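Local coordinates for CD160 antigen (Homo sapiens, PDB 6NGG), which acts as an immune-cell receptor for MHC class I molecules and TNFRSF14, delivering stimulatory or inhibitory signals that regulate cell activation and differentiation, at residues A[42-45]-A[46-49]; A[79-82]-A[83-87]; A[89-92]-A[93-96]. The protein carries 1 engineered substitution. One frame throughout, in Å; residues are numbered along the deposited sequence.

The three contacts are local turns of one immunoglobulin-like domain, all bordering its five-stranded sheet. Contacts 2 and 3 share strand 83-91: contact 2 lies where the strand begins and contact 3 where it turns back, so their centres are about 25 Å apart. Contact 1, in the loop between strands 31-37 and 50-52, bridges them, its centre about 13 Å from that of contact 2 and about 14 Å from that of contact 3. Leu-49 CD1 of contact 1 packs 3.6 Å from Tyr-85 CE2 of contact 2, while Pro-45 CD lies 3.7 Å from Arg-90 NH1 of contact 3. Contacts 2 and 3 touch each other only through chain continuity.

Contact 1: residues A[42-45]-A[46-49]; sequences DCSP and ETSL
Thr-47 and Asp-42 make the shortest bond of this turn: Thr-47 OG1 donates to Asp-42 O at 2.6 Å. The hydroxyl is brought there by a chi1 of 59°, which sets it between the backbone N and carbonyl carbon, and the methyl CG2 rests alongside, 3.5 Å from Asp-42 O. Two overlapping type I turns, 44-47 and 45-48, form the tight part; in the first, Thr-47 N bonds weakly to Ser-44 O at 3.1 Å. Pro-45 O is gripped twice by Ser-48, from OG at 2.8 Å and from N at 3.2 Å; the amide approaches from above the carbonyl plane, 67° out of it, the hydroxyl from nearer the plane. Ser-44 OG accepts a weak bond from Thr-47 N (3.3 Å), in the manner of an ST motif. The looser side belongs to exposed Glu-46, whose chain bends at chi2 to bring OE2 back over the turn, within a weak 3.5 Å bond of Ser-44 OG. Outside the turn, Asp-42 OD1 forms a salt bridge with Arg-39. Cys-43 is disulfide-linked to Cys-36, and buried Pro-45 packs on Val-32 and Phe-34, which seats the loop on strand 31-37 just before strand 50-52.

Contact 2: residues A[79-82]-A[83-87]; sequences PLHS and GTYQC
Tyr-85 OH donates to the backbone oxygen of His-81 at 2.6 Å, the shortest polar bond of this contact. The acceptor lies four residues before the tyrosine, which identifies the arrangement as a tyrosine corner, a hallmark of the segment leading into the second cysteine of immunoglobulin domains. The donor geometry supports the assignment: the C=O...OH angle is 120° and the hydroxyl is tilted by 21° from the carbonyl plane, while the oxygen itself sits in the plane of the phenol ring, at its edge. Flanking the bond, the ring carbon Tyr-85 CE1 is 3.3 Å from His-81 O, and His-81 CB lies 3.6 Å from Tyr-85 OH. The tyrosine reaches back because CG stands anti to its own carbonyl carbon (chi1 -66°), carrying the ring along the chain towards the preceding turn. The imidazole does not share in the bond; its ND1 is bound instead to Thr-78 N.

His-81 ends a short 3-10 segment, 79-81, closed by Ser-82 N bonding to Pro-79 O at 3.2 Å; from there Ser-82, Gly-83 and Thr-84 lead to the tyrosine. The backbone of Gly-83 is extended with positive phi. Ser-82 accepts two bonds from outside, at OG from Phe-107 N and at its backbone O from Lys-37 NZ. Further along the strand, Cys-87 forms the disulfide with Cys-19.

Chemically, a buried phenol hydroxyl and a main-chain carbonyl satisfy each other across the turn. A bond this short, with its acceptor in the ring plane, would restrict rotation of the hydroxyl and is consistent with a set join between the turn and the start of strand 83-91.

Contact 3: residues A[89-92]-A[93-96]; sequences ARSQ and KSGI
Among flat groups, Ser-91 and Ile-96 meet through their peptide units rather than through side-chain faces: Ser-91 N lies 3.0 Å from Ile-96 O, with an angle of 162° at the hydrogen and a C=O...N angle of 164°, so the donor sits almost straight ahead of the carbonyl. This bond closes a beta-hairpin with a four-residue loop, 92-95, joining strand 83-91 to strand 97-107 at the position of the third hypervariable loop in antibody variable domains. Three right-handed helical residues are followed by Gly-95 with a positive phi of 85°. An alpha-turn lies inside, Gly-95 N bonding weakly to Ser-91 O at 3.1 Å. The side chains add a second tie: Ser-91 OG and Ser-94 OG approach tip to tip at 2.5 Å, a short bond in which either may donate. Gln-92 and Lys-93 turn outward at the exposed tip, while the backbone of Arg-90 is paired with Val-32 in the sheet. Beside the closing bond, Arg-90 CA makes a CA-H...O contact with Ile-96 O at 3.4 Å.

Contact 1: residues A[42-45]-A[46-49]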
ATOM      1  N   ASP A  42      -3.411   1.960 -15.280  1.00 29.92           N
ATOM      2  CA  ASP A  42      -2.940   0.540 -15.368  1.00 28.02           C
ATOM      3  C   ASP A  42      -2.258   0.028 -14.079  1.00 28.28           C
ATOM      4  O   ASP A  42      -1.298  -0.763 -14.158  1.00 26.43           O
ATOM      5  CB  ASP A  42      -2.012   0.379 -16.593  1.00 32.03           C
ATOM      6  CG  ASP A  42      -0.728   1.238 -16.477  1.00 31.16           C
ATOM      7  OD1 ASP A  42      -0.572   1.983 -15.494  1.00 30.03           O
ATOM      8  OD2 ASP A  42       0.164   1.146 -17.322  1.00 31.49           O
ATOM      9  N   CYS A  43      -2.738   0.481 -12.911  1.00 24.62           N
ATOM     10  CA  CYS A  43      -2.169   0.046 -11.647  1.00 23.82           C
ATOM     11  C   CYS A  43      -2.570  -1.404 -11.484  1.00 24.19           C
ATOM     12  O   CYS A  43      -3.751  -1.716 -11.488  1.00 26.51           O
ATOM     13  CB  CYS A  43      -2.672   0.859 -10.464  1.00 25.02           C
ATOM     14  SG  CYS A  43      -1.994   0.280  -8.845  1.00 31.71           S
ATOM     15  N   SER A  44      -1.588  -2.268 -11.337  1.00 22.33           N
ATOM     16  CA  SER A  44      -1.793  -3.688 -11.113  1.00 22.59           C
ATOM     17  C   SER A  44      -0.637  -4.228 -10.323  1.00 20.17           C
ATOM     18  O   SER A  44       0.410  -3.563 -10.187  1.00 18.50           O
ATOM     19  CB  SER A  44      -1.866  -4.427 -12.451  1.00 26.16           C
ATOM     20  OG  SER A  44      -0.675  -4.268 -13.137  1.00 25.22           O
ATOM     21  N   PRO A  45      -0.722  -5.490  -9.934  1.00 20.91           N
ATOM     22  CA  PRO A  45       0.465  -6.062  -9.327  1.00 21.14           C
ATOM     23  C   PRO A  45       1.704  -6.013 -10.254  1.00 20.76           C
ATOM     24  O   PRO A  45       2.791  -5.673  -9.801  1.00 19.86           O
ATOM     25  CB  PRO A  45       0.006  -7.485  -8.952  1.00 20.98           C
ATOM     26  CG  PRO A  45      -1.386  -7.264  -8.614  1.00 21.49           C
ATOM     27  CD  PRO A  45      -1.898  -6.343  -9.692  1.00 22.06           C
ATOM     28  N   GLU A  46       1.514  -6.179 -11.544  1.00 21.86           N
ATOM     29  CA  GLU A  46       2.657  -6.158 -12.482  1.00 22.64           C
ATOM     30  C   GLU A  46       3.286  -4.764 -12.640  1.00 22.06           C
ATOM     31  O   GLU A  46       4.464  -4.652 -12.989  1.00 19.28           O
ATOM     32  CB  GLU A  46       2.204  -6.599 -13.891  1.00 28.86           C
ATOM     33  CG  GLU A  46       1.799  -8.058 -14.039  1.00 34.49           C
ATOM     34  CD  GLU A  46       0.569  -8.480 -13.206  1.00 40.94           C
ATOM     35  OE1 GLU A  46       0.670  -9.568 -12.564  1.00 45.58           O
ATOM     36  OE2 GLU A  46      -0.480  -7.756 -13.173  1.00 37.85           O
ATOM     37  N   THR A  47       2.508  -3.702 -12.449  1.00 17.96           N
ATOM     38  CA  THR A  47       3.070  -2.339 -12.513  1.00 18.86           C
ATOM     39  C   THR A  47       3.390  -1.712 -11.153  1.00 19.36           C
ATOM     40  O   THR A  47       3.716  -0.520 -11.094  1.00 20.37           O
ATOM     41  CB  THR A  47       2.152  -1.407 -13.320  1.00 18.09           C
ATOM     42  OG1 THR A  47       0.848  -1.345 -12.723  1.00 18.78           O
ATOM     43  CG2 THR A  47       2.004  -1.902 -14.747  1.00 18.30           C
ATOM     44  N   SER A  48       3.324  -2.499 -10.081  1.00 18.96           N
ATOM     45  CA  SER A  48       3.429  -1.989  -8.713  1.00 18.99           C
ATOM     46  C   SER A  48       4.848  -1.893  -8.265  1.00 18.28           C
ATOM     47  O   SER A  48       5.669  -2.689  -8.672  1.00 18.83           O
ATOM     48  CB  SER A  48       2.693  -2.922  -7.702  1.00 18.73           C
ATOM     49  OG  SER A  48       3.359  -4.198  -7.550  1.00 18.77           O
ATOM     50  N   LEU A  49       5.106  -1.012  -7.321  1.00 18.44           N
ATOM     51  CA  LEU A  49       6.407  -0.994  -6.609  1.00 18.52           C
ATOM     52  C   LEU A  49       6.558  -2.151  -5.652  1.00 20.32           C
ATOM     53  O   LEU A  49       7.663  -2.562  -5.359  1.00 18.80           O
ATOM     54  CB  LEU A  49       6.564   0.268  -5.812  1.00 19.11           C
ATOM     55  CG  LEU A  49       6.440   1.561  -6.604  1.00 20.81           C
ATOM     56  CD1 LEU A  49       6.553   2.737  -5.669  1.00 22.80           C
ATOM     57  CD2 LEU A  49       7.502   1.620  -7.682  1.00 21.29           C
TER

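Contact 2: residues A[79-82]-A[83-87]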
ATOM      1  N   PRO A  79      14.975  12.068  -5.519  1.00 23.87           N
ATOM      2  CA  PRO A  79      14.037  12.563  -6.524  1.00 23.17           C
ATOM      3  C   PRO A  79      13.286  11.478  -7.253  1.00 20.60           C
ATOM      4  O   PRO A  79      12.175  11.677  -7.655  1.00 21.58           O
ATOM      5  CB  PRO A  79      14.948  13.390  -7.472  1.00 26.87           C
ATOM      6  CG  PRO A  79      16.102  13.820  -6.594  1.00 26.66           C
ATOM      7  CD  PRO A  79      16.346  12.555  -5.796  1.00 27.09           C
ATOM      8  N   LEU A  80      13.871  10.296  -7.389  1.00 21.51           N
ATOM      9  CA  LEU A  80      13.164   9.164  -7.905  1.00 21.59           C
ATOM     10  C   LEU A  80      11.822   8.928  -7.208  1.00 19.62           C
ATOM     11  O   LEU A  80      10.952   8.377  -7.806  1.00 15.93           O
ATOM     12  CB  LEU A  80      13.992   7.890  -7.737  1.00 23.87           C
ATOM     13  CG  LEU A  80      14.103   6.816  -8.813  1.00 26.62           C
ATOM     14  CD1 LEU A  80      14.132   7.300 -10.248  1.00 25.13           C
ATOM     15  CD2 LEU A  80      15.446   6.128  -8.467  1.00 27.41           C
ATOM     16  N   HIS A  81      11.715   9.254  -5.936  1.00 17.13           N
ATOM     17  CA  HIS A  81      10.467   8.972  -5.178  1.00 17.52           C
ATOM     18  C   HIS A  81       9.356  10.017  -5.231  1.00 17.62           C
ATOM     19  O   HIS A  81       8.273   9.769  -4.676  1.00 18.54           O
ATOM     20  CB  HIS A  81      10.818   8.653  -3.709  1.00 17.27           C
ATOM     21  CG  HIS A  81      11.759   7.529  -3.579  1.00 18.80           C
ATOM     22  ND1 HIS A  81      13.086   7.724  -3.291  1.00 18.68           N
ATOM     23  CD2 HIS A  81      11.610   6.210  -3.821  1.00 20.28           C
ATOM     24  CE1 HIS A  81      13.713   6.570  -3.322  1.00 20.97           C
ATOM     25  NE2 HIS A  81      12.834   5.631  -3.611  1.00 21.21           N
ATOM     26  N   SER A  82       9.648  11.191  -5.785  1.00 18.87           N
ATOM     27  CA  SER A  82       8.676  12.243  -5.969  1.00 17.78           C
ATOM     28  C   SER A  82       7.638  11.732  -6.915  1.00 16.81           C
ATOM     29  O   SER A  82       7.973  11.288  -7.964  1.00 16.34           O
ATOM     30  CB  SER A  82       9.276  13.468  -6.680  1.00 18.77           C
ATOM     31  OG  SER A  82       9.911  14.269  -5.794  1.00 22.44           O
ATOM     32  N   GLY A  83       6.388  11.872  -6.550  1.00 15.44           N
ATOM     33  CA  GLY A  83       5.237  11.571  -7.422  1.00 15.95           C
ATOM     34  C   GLY A  83       4.002  11.226  -6.631  1.00 15.69           C
ATOM     35  O   GLY A  83       3.978  11.416  -5.412  1.00 15.01           O
ATOM     36  N   THR A  84       3.047  10.577  -7.314  1.00 14.27           N
ATOM     37  CA  THR A  84       1.712  10.366  -6.837  1.00 15.20           C
ATOM     38  C   THR A  84       1.555   8.845  -6.681  1.00 16.17           C
ATOM     39  O   THR A  84       1.972   8.088  -7.593  1.00 14.68           O
ATOM     40  CB  THR A  84       0.653  10.958  -7.807  1.00 17.12           C
ATOM     41  OG1 THR A  84       0.682  12.394  -7.722  1.00 16.81           O
ATOM     42  CG2 THR A  84      -0.750  10.559  -7.385  1.00 20.07           C
ATOM     43  N   TYR A  85       1.113   8.440  -5.504  1.00 12.24           N
ATOM     44  CA  TYR A  85       0.999   7.045  -5.162  1.00 13.42           C
ATOM     45  C   TYR A  85      -0.449   6.640  -4.854  1.00 12.94           C
ATOM     46  O   TYR A  85      -1.268   7.442  -4.467  1.00 14.52           O
ATOM     47  CB  TYR A  85       1.841   6.756  -3.909  1.00 14.03           C
ATOM     48  CG  TYR A  85       3.348   6.901  -4.038  1.00 14.79           C
ATOM     49  CD1 TYR A  85       3.976   8.176  -3.999  1.00 14.33           C
ATOM     50  CD2 TYR A  85       4.159   5.804  -4.197  1.00 15.02           C
ATOM     51  CE1 TYR A  85       5.359   8.296  -4.073  1.00 13.90           C
ATOM     52  CE2 TYR A  85       5.558   5.924  -4.251  1.00 16.41           C
ATOM     53  CZ  TYR A  85       6.148   7.195  -4.239  1.00 15.56           C
ATOM     54  OH  TYR A  85       7.531   7.349  -4.314  1.00 15.56           O
ATOM     55  N   GLN A  86      -0.719   5.359  -4.985  1.00 13.62           N
ATOM     56  CA  GLN A  86      -2.012   4.795  -4.662  1.00 15.55           C
ATOM     57  C   GLN A  86      -1.847   3.365  -4.229  1.00 14.12           C
ATOM     58  O   GLN A  86      -1.145   2.585  -4.891  1.00 11.94           O
ATOM     59  CB  GLN A  86      -2.941   4.873  -5.874  1.00 15.75           C
ATOM     60  CG  GLN A  86      -4.381   4.529  -5.511  1.00 15.76           C
ATOM     61  CD  GLN A  86      -5.369   4.575  -6.660  1.00 14.95           C
ATOM     62  OE1 GLN A  86      -6.518   5.011  -6.437  1.00 17.94           O
ATOM     63  NE2 GLN A  86      -4.979   4.145  -7.857  1.00 12.59           N
ATOM     64  N   CYS A  87      -2.506   3.066  -3.122  1.00 14.35           N
ATOM     65  CA  CYS A  87      -2.704   1.698  -2.593  1.00 15.47           C
ATOM     66  C   CYS A  87      -3.912   1.073  -3.309  1.00 16.49           C
ATOM     67  O   CYS A  87      -4.996   1.692  -3.371  1.00 16.66           O
ATOM     68  CB  CYS A  87      -3.052   1.748  -1.100  1.00 16.45           C
ATOM     69  SG  CYS A  87      -1.724   2.364   0.002  1.00 21.43           S
TER

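Contact 3: residues A[89-92]-A[93-96]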
ATOM      1  N   ALA A  89      -6.049  -3.009  -4.034  1.00 15.23           N
ATOM      2  CA  ALA A  89      -6.115  -4.455  -3.787  1.00 14.24           C
ATOM      3  C   ALA A  89      -7.105  -5.114  -4.712  1.00 15.06           C
ATOM      4  O   ALA A  89      -8.088  -4.475  -5.145  1.00 14.00           O
ATOM      5  CB  ALA A  89      -6.395  -4.752  -2.318  1.00 13.99           C
ATOM      6  N   ARG A  90      -6.876  -6.392  -4.975  1.00 17.01           N
ATOM      7  CA  ARG A  90      -7.633  -7.134  -5.918  1.00 19.13           C
ATOM      8  C   ARG A  90      -7.909  -8.536  -5.452  1.00 18.92           C
ATOM      9  O   ARG A  90      -6.981  -9.252  -5.068  1.00 13.30           O
ATOM     10  CB  ARG A  90      -6.903  -7.172  -7.280  1.00 21.36           C
ATOM     11  CG  ARG A  90      -7.810  -7.834  -8.306  1.00 27.81           C
ATOM     12  CD  ARG A  90      -7.195  -8.023  -9.667  1.00 36.00           C
ATOM     13  NE  ARG A  90      -6.045  -8.909  -9.523  1.00 43.03           N
ATOM     14  CZ  ARG A  90      -4.945  -8.840 -10.266  1.00 42.30           C
ATOM     15  NH1 ARG A  90      -4.848  -7.932 -11.258  1.00 40.81           N
ATOM     16  NH2 ARG A  90      -3.943  -9.690 -10.014  1.00 38.58           N
ATOM     17  N   SER A  91      -9.165  -8.959  -5.475  1.00 20.47           N
ATOM     18  CA  SER A  91      -9.450 -10.365  -5.182  1.00 25.28           C
ATOM     19  C   SER A  91      -9.434 -11.214  -6.461  1.00 27.23           C
ATOM     20  O   SER A  91     -10.134 -10.895  -7.434  1.00 27.61           O
ATOM     21  CB  SER A  91     -10.799 -10.479  -4.507  1.00 31.47           C
ATOM     22  OG  SER A  91     -11.762 -10.289  -5.515  1.00 39.94           O
ATOM     23  N   GLN A  92      -8.689 -12.303  -6.452  1.00 33.91           N
ATOM     24  CA  GLN A  92      -8.594 -13.189  -7.628  1.00 41.49           C
ATOM     25  C   GLN A  92      -9.968 -13.673  -8.080  1.00 35.44           C
ATOM     26  O   GLN A  92     -10.433 -13.343  -9.149  1.00 35.14           O
ATOM     27  CB  GLN A  92      -7.671 -14.375  -7.324  1.00 52.07           C
ATOM     28  CG  GLN A  92      -7.426 -15.320  -8.505  1.00 61.02           C
ATOM     29  CD  GLN A  92      -6.767 -14.633  -9.704  1.00 64.56           C
ATOM     30  OE1 GLN A  92      -6.038 -13.638  -9.540  1.00 62.89           O
ATOM     31  NE2 GLN A  92      -7.016 -15.164 -10.918  1.00 60.56           N
ATOM     32  N   LYS A  93     -10.646 -14.359  -7.188  1.00 34.06           N
ATOM     33  CA  LYS A  93     -11.857 -15.109  -7.499  1.00 32.11           C
ATOM     34  C   LYS A  93     -13.023 -14.274  -8.038  1.00 34.66           C
ATOM     35  O   LYS A  93     -13.668 -14.636  -9.033  1.00 38.00           O
ATOM     36  CB  LYS A  93     -12.289 -15.802  -6.221  1.00 35.09           C
ATOM     37  CG  LYS A  93     -13.602 -16.533  -6.276  1.00 39.04           C
ATOM     38  CD  LYS A  93     -13.657 -17.472  -7.468  1.00 44.43           C
ATOM     39  CE  LYS A  93     -14.632 -18.603  -7.232  1.00 45.42           C
ATOM     40  NZ  LYS A  93     -15.981 -18.060  -6.980  1.00 41.32           N
ATOM     41  N   SER A  94     -13.347 -13.203  -7.329  1.00 29.12           N
ATOM     42  CA  SER A  94     -14.521 -12.412  -7.611  1.00 30.36           C
ATOM     43  C   SER A  94     -14.220 -11.256  -8.552  1.00 29.28           C
ATOM     44  O   SER A  94     -15.152 -10.605  -9.024  1.00 31.46           O
ATOM     45  CB  SER A  94     -15.083 -11.886  -6.285  1.00 30.22           C
ATOM     46  OG  SER A  94     -14.193 -10.891  -5.783  1.00 28.54           O
ATOM     47  N   GLY A  95     -12.950 -10.936  -8.788  1.00 28.91           N
ATOM     48  CA  GLY A  95     -12.598  -9.849  -9.683  1.00 30.92           C
ATOM     49  C   GLY A  95     -12.570  -8.425  -9.090  1.00 26.90           C
ATOM     50  O   GLY A  95     -12.066  -7.490  -9.710  1.00 31.15           O
ATOM     51  N   ILE A  96     -13.069  -8.266  -7.899  1.00 26.15           N
ATOM     52  CA  ILE A  96     -13.230  -6.928  -7.323  1.00 28.71           C
ATOM     53  C   ILE A  96     -11.926  -6.206  -6.976  1.00 27.83           C
ATOM     54  O   ILE A  96     -10.978  -6.822  -6.496  1.00 23.46           O
ATOM     55  CB  ILE A  96     -14.090  -6.974  -6.064  1.00 28.87           C
ATOM     56  CG1 ILE A  96     -15.516  -7.379  -6.448  1.00 34.38           C
ATOM     57  CG2 ILE A  96     -14.119  -5.609  -5.398  1.00 31.38           C
ATOM     58  CD1 ILE A  96     -16.273  -7.984  -5.291  1.00 33.38           C
TER